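Local coordinates for protein esterase (Alcaligenes sp., PDB 1QLW) that probably hydrolyses carboxylic esters, as an esterase with an alpha/beta-hydrolase fold, at residues A[220-234]-A[245-257]. Sequence-based numbering, arbitrary orientation.
Sequences PKGITAIVSVEPGEC and SIPVLVVFGDHIE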
loop_
_atom_site.group_PDB
_atom_site.type_symbol
_atom_site.label_atom_id
_atom_site.label_comp_id
_atom_site.label_asym_id
_atom_site.label_seq_id
_atom_site.Cartn_x
_atom_site.Cartn_y
_atom_site.Cartn_z
ATOM N N PRO A 220 -19.704 18.445 -7.810
ATOM C CA PRO A 220 -20.408 17.859 -6.688
ATOM C C PRO A 220 -20.953 16.464 -6.963
ATOM O O PRO A 220 -21.452 15.811 -6.031
ATOM C CB PRO A 220 -21.547 18.846 -6.437
ATOM C CG PRO A 220 -21.809 19.421 -7.784
ATOM C CD PRO A 220 -20.461 19.538 -8.465
ATOM N N LYS A 221 -20.921 15.994 -8.198
ATOM C CA LYS A 221 -21.545 14.734 -8.560
ATOM C C LYS A 221 -20.991 13.557 -7.772
ATOM O O LYS A 221 -19.797 13.325 -7.691
ATOM C CB LYS A 221 -21.396 14.465 -10.056
ATOM C CG LYS A 221 -22.104 13.211 -10.549
ATOM C CD LYS A 221 -22.119 13.148 -12.069
ATOM C CE LYS A 221 -22.924 11.949 -12.544
ATOM N NZ LYS A 221 -24.160 11.771 -11.733
ATOM N N GLY A 222 -21.905 12.806 -7.184
ATOM C CA GLY A 222 -21.566 11.593 -6.451
ATOM C C GLY A 222 -21.095 11.800 -5.026
ATOM O O GLY A 222 -20.744 10.811 -4.361
ATOM N N ILE A 223 -21.071 13.043 -4.535
ATOM C CA ILE A 223 -20.608 13.296 -3.175
ATOM C C ILE A 223 -21.813 13.397 -2.262
ATOM O O ILE A 223 -22.544 14.395 -2.272
ATOM C CB ILE A 223 -19.736 14.553 -3.083
ATOM C CG1 ILE A 223 -18.583 14.405 -4.074
ATOM C CG2 ILE A 223 -19.250 14.771 -1.655
ATOM C CD1 ILE A 223 -17.658 15.580 -4.153
ATOM N N THR A 224 -22.049 12.381 -1.457
ATOM C CA THR A 224 -23.270 12.295 -0.662
ATOM C C THR A 224 -23.163 13.080 0.625
ATOM O O THR A 224 -24.133 13.716 1.042
ATOM C CB THR A 224 -23.534 10.797 -0.371
ATOM O OG1 THR A 224 -23.527 10.070 -1.604
ATOM C CG2 THR A 224 -24.836 10.602 0.372
ATOM N N ALA A 225 -22.009 13.024 1.249
ATOM C CA ALA A 225 -21.758 13.681 2.511
ATOM C C ALA A 225 -20.244 13.729 2.714
ATOM O O ALA A 225 -19.521 12.967 2.067
ATOM C CB ALA A 225 -22.401 12.939 3.679
ATOM N N ILE A 226 -19.798 14.616 3.586
ATOM C CA ILE A 226 -18.382 14.754 3.900
ATOM C C ILE A 226 -18.193 14.685 5.405
ATOM O O ILE A 226 -18.881 15.402 6.127
ATOM C CB ILE A 226 -17.797 16.066 3.344
ATOM C CG1 ILE A 226 -17.908 16.111 1.825
ATOM C CG2 ILE A 226 -16.391 16.304 3.854
ATOM C CD1 ILE A 226 -17.616 17.457 1.219
ATOM N N VAL A 227 -17.229 13.873 5.818
ATOM C CA VAL A 227 -16.782 13.796 7.194
ATOM C C VAL A 227 -15.293 14.152 7.200
ATOM O O VAL A 227 -14.540 13.519 6.462
ATOM C CB VAL A 227 -17.006 12.427 7.841
ATOM C CG1 VAL A 227 -16.463 12.385 9.263
ATOM C CG2 VAL A 227 -18.474 12.022 7.786
ATOM N N SER A 228 -14.888 15.142 7.978
ATOM C CA SER A 228 -13.473 15.538 8.000
ATOM C C SER A 228 -13.003 15.477 9.447
ATOM O O SER A 228 -13.539 16.197 10.291
ATOM C CB SER A 228 -13.353 16.911 7.346
ATOM O OG SER A 228 -12.056 17.395 7.161
ATOM N N VAL A 229 -12.008 14.640 9.709
ATOM C CA VAL A 229 -11.436 14.461 11.038
ATOM C C VAL A 229 -10.230 15.375 11.208
ATOM O O VAL A 229 -9.234 15.207 10.479
ATOM C CB VAL A 229 -11.048 12.992 11.258
ATOM C CG1 VAL A 229 -10.433 12.845 12.636
ATOM C CG2 VAL A 229 -12.268 12.105 11.085
ATOM N N GLU A 230 -10.344 16.352 12.098
ATOM C CA GLU A 230 -9.263 17.283 12.388
ATOM C C GLU A 230 -8.545 17.772 11.142
ATOM O O GLU A 230 -7.336 17.566 10.970
ATOM C CB GLU A 230 -8.280 16.731 13.407
ATOM C CG GLU A 230 -8.953 16.528 14.758
ATOM C CD GLU A 230 -8.025 16.403 15.924
ATOM O OE1 GLU A 230 -6.784 16.344 15.750
ATOM O OE2 GLU A 230 -8.557 16.359 17.070
ATOM N N PRO A 231 -9.267 18.419 10.252
ATOM C CA PRO A 231 -8.660 18.944 9.041
ATOM C C PRO A 231 -7.598 19.986 9.324
ATOM O O PRO A 231 -7.732 20.831 10.221
ATOM C CB PRO A 231 -9.837 19.541 8.258
ATOM C CG PRO A 231 -10.837 19.876 9.323
ATOM C CD PRO A 231 -10.695 18.786 10.338
ATOM N N GLY A 232 -6.559 19.978 8.479
ATOM C CA GLY A 232 -5.535 21.013 8.532
ATOM C C GLY A 232 -6.118 22.353 8.115
ATOM O O GLY A 232 -5.715 23.394 8.651
ATOM N N GLU A 233 -7.053 22.317 7.176
ATOM C CA GLU A 233 -7.782 23.503 6.757
ATOM C C GLU A 233 -9.228 23.118 6.452
ATOM O O GLU A 233 -9.479 22.080 5.858
ATOM C CB GLU A 233 -7.163 24.094 5.493
ATOM C CG GLU A 233 -5.790 24.706 5.606
ATOM C CD GLU A 233 -5.608 25.784 6.649
ATOM O OE1 GLU A 233 -6.559 26.535 6.946
ATOM O OE2 GLU A 233 -4.500 25.923 7.219
ATOM N N CYS A 234 -10.159 23.977 6.855
ATOM C CA CYS A 234 -11.554 23.854 6.441
ATOM C C CYS A 234 -11.720 24.888 5.323
ATOM O O CYS A 234 -10.907 25.810 5.185
ATOM C CB CYS A 234 -12.499 24.156 7.611
ATOM S SG CYS A 234 -12.841 22.815 8.735
ATOM N N SER A 245 -25.783 21.629 -0.411
ATOM C CA SER A 245 -26.589 20.431 -0.529
ATOM C C SER A 245 -25.834 19.197 -0.048
ATOM O O SER A 245 -26.392 18.099 -0.143
ATOM C CB SER A 245 -27.057 20.212 -1.974
ATOM O OG SER A 245 -28.123 21.114 -2.242
ATOM N N ILE A 246 -24.630 19.349 0.485
ATOM C CA ILE A 246 -23.851 18.197 0.951
ATOM C C ILE A 246 -23.700 18.299 2.460
ATOM O O ILE A 246 -23.006 19.212 2.923
ATOM C CB ILE A 246 -22.461 18.192 0.283
ATOM C CG1 ILE A 246 -22.582 18.050 -1.236
ATOM C CG2 ILE A 246 -21.599 17.063 0.827
ATOM C CD1 ILE A 246 -21.314 18.372 -1.992
ATOM N N PRO A 247 -24.295 17.422 3.245
ATOM C CA PRO A 247 -24.125 17.489 4.702
ATOM C C PRO A 247 -22.657 17.297 5.054
ATOM O O PRO A 247 -21.961 16.470 4.458
ATOM C CB PRO A 247 -25.024 16.396 5.237
ATOM C CG PRO A 247 -25.992 16.090 4.142
ATOM C CD PRO A 247 -25.222 16.342 2.861
ATOM N N VAL A 248 -22.221 18.040 6.074
ATOM C CA VAL A 248 -20.841 18.035 6.522
ATOM C C VAL A 248 -20.715 17.841 8.026
ATOM O O VAL A 248 -21.400 18.489 8.801
ATOM C CB VAL A 248 -20.157 19.376 6.172
ATOM C CG1 VAL A 248 -18.757 19.484 6.752
ATOM C CG2 VAL A 248 -20.160 19.636 4.672
ATOM N N LEU A 249 -19.794 16.937 8.390
ATOM C CA LEU A 249 -19.426 16.711 9.770
ATOM C C LEU A 249 -17.924 16.925 9.923
ATOM O O LEU A 249 -17.165 16.298 9.177
ATOM C CB LEU A 249 -19.775 15.283 10.205
ATOM C CG LEU A 249 -19.389 14.919 11.637
ATOM C CD1 LEU A 249 -20.194 15.711 12.658
ATOM C CD2 LEU A 249 -19.586 13.426 11.879
ATOM N N VAL A 250 -17.517 17.788 10.838
ATOM C CA VAL A 250 -16.100 18.004 11.138
ATOM C C VAL A 250 -15.910 17.549 12.579
ATOM O O VAL A 250 -16.666 17.966 13.455
ATOM C CB VAL A 250 -15.681 19.464 10.920
ATOM C CG1 VAL A 250 -14.261 19.697 11.400
ATOM C CG2 VAL A 250 -15.865 19.855 9.455
ATOM N N VAL A 251 -14.909 16.710 12.847
ATOM C CA VAL A 251 -14.720 16.118 14.163
ATOM C C VAL A 251 -13.378 16.536 14.752
ATOM O O VAL A 251 -12.341 16.414 14.093
ATOM C CB VAL A 251 -14.765 14.573 14.092
ATOM C CG1 VAL A 251 -14.734 13.988 15.502
ATOM C CG2 VAL A 251 -15.990 14.084 13.341
ATOM N N PHE A 252 -13.398 17.006 15.999
ATOM C CA PHE A 252 -12.192 17.360 16.729
ATOM C C PHE A 252 -12.130 16.631 18.067
ATOM O O PHE A 252 -13.150 16.425 18.731
ATOM C CB PHE A 252 -12.038 18.868 16.981
ATOM C CG PHE A 252 -11.470 19.605 15.792
ATOM C CD1 PHE A 252 -12.243 20.025 14.730
ATOM C CD2 PHE A 252 -10.115 19.921 15.766
ATOM C CE1 PHE A 252 -11.686 20.703 13.655
ATOM C CE2 PHE A 252 -9.550 20.580 14.689
ATOM C CZ PHE A 252 -10.334 20.987 13.626
ATOM N N GLY A 253 -10.913 16.263 18.446
ATOM C CA GLY A 253 -10.623 15.609 19.689
ATOM C C GLY A 253 -10.313 16.531 20.846
ATOM O O GLY A 253 -10.900 17.608 21.001
ATOM N N ASP A 254 -9.388 16.090 21.691
ATOM C CA ASP A 254 -9.057 16.789 22.925
ATOM C C ASP A 254 -7.653 17.318 22.972
ATOM O O ASP A 254 -6.852 17.135 22.041
ATOM C CB ASP A 254 -9.370 15.860 24.103
ATOM C CG ASP A 254 -9.740 16.531 25.405
ATOM O OD1 ASP A 254 -9.723 17.773 25.524
ATOM O OD2 ASP A 254 -10.071 15.765 26.342
ATOM N N HIS A 255 -7.346 18.046 24.048
ATOM C CA HIS A 255 -6.071 18.703 24.246
ATOM C C HIS A 255 -5.779 19.669 23.100
ATOM O O HIS A 255 -4.627 19.950 22.777
ATOM C CB HIS A 255 -4.896 17.755 24.455
ATOM C CG HIS A 255 -4.978 16.979 25.726
ATOM N ND1 HIS A 255 -4.580 17.519 26.931
ATOM C CD2 HIS A 255 -5.379 15.715 25.982
ATOM C CE1 HIS A 255 -4.761 16.608 27.886
ATOM N NE2 HIS A 255 -5.249 15.508 27.333
ATOM N N ILE A 256 -6.827 20.311 22.558
ATOM C CA ILE A 256 -6.624 21.208 21.436
ATOM C C ILE A 256 -6.019 22.532 21.862
ATOM O O ILE A 256 -5.126 23.096 21.222
ATOM C CB ILE A 256 -7.976 21.491 20.735
ATOM C CG1 ILE A 256 -8.531 20.236 20.050
ATOM C CG2 ILE A 256 -7.893 22.666 19.772
ATOM C CD1 ILE A 256 -7.785 19.848 18.790
ATOM N N GLU A 257 -6.555 23.095 22.943
ATOM C CA GLU A 257 -6.234 24.447 23.344
ATOM C C GLU A 257 -4.785 24.748 23.605
ATOM O O GLU A 257 -4.325 25.854 23.269
ATOM C CB GLU A 257 -7.093 24.849 24.563
ATOM C CG GLU A 257 -8.449 25.304 24.041
ATOM C CD GLU A 257 -9.679 24.477 24.068
ATOM O OE1 GLU A 257 -9.948 24.194 25.289
ATOM O OE2 GLU A 257 -10.313 23.860 23.174
HETATM O O HOH W 1 -25.768 15.208 -0.916
#
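I226 and L249 join two parallel strands, 223-229 and 248-252, in the central sheet of an alpha/beta hydrolase. L249 N donates to I226 O, and L249 O accepts S228 N at 2.8 Å. The same pattern runs from I226 N on P247 O to E230 N on V251 O. V227 and L249 pack on one face of the sheet. On the other face, P231 CD reaches V250 CG1 at 3.8 Å. V248 and F252 meet helix 263-278 there, and the disulfide C234-C269 ties the 220-234 segment to that helix.

The C-terminal end is tight, part polar and part aromatic. With E230 CG anti to the carbonyl carbon (chi1 -64°), CG meets F252 CD2 at 3.7 Å, and the extended chain carries OE2 on to G253. E230 CA sits over one ring face, 4.2 Å from the centroid. E230 OE1 is hydrogen-bonded to H298 ND1 and salt-bridged to R146, consistent with E230 being the acid of a catalytic triad. Replacing E230 with an alanine would probably leave G253 N and H298 ND1 without their acceptor, R146 without its salt-bridge partner and part of the F252 ring uncovered.

The other end opens to solvent at its rim. I246 CG2 still packs on I226 CG1 at 3.9 Å, but P220 CB only grazes I246 CD1 at 4.5 Å. A water donates to both T224 O and S245 O. Back at the tight end, G253 N donates to the anti lone pair of E230 OE2 at 2.7 Å.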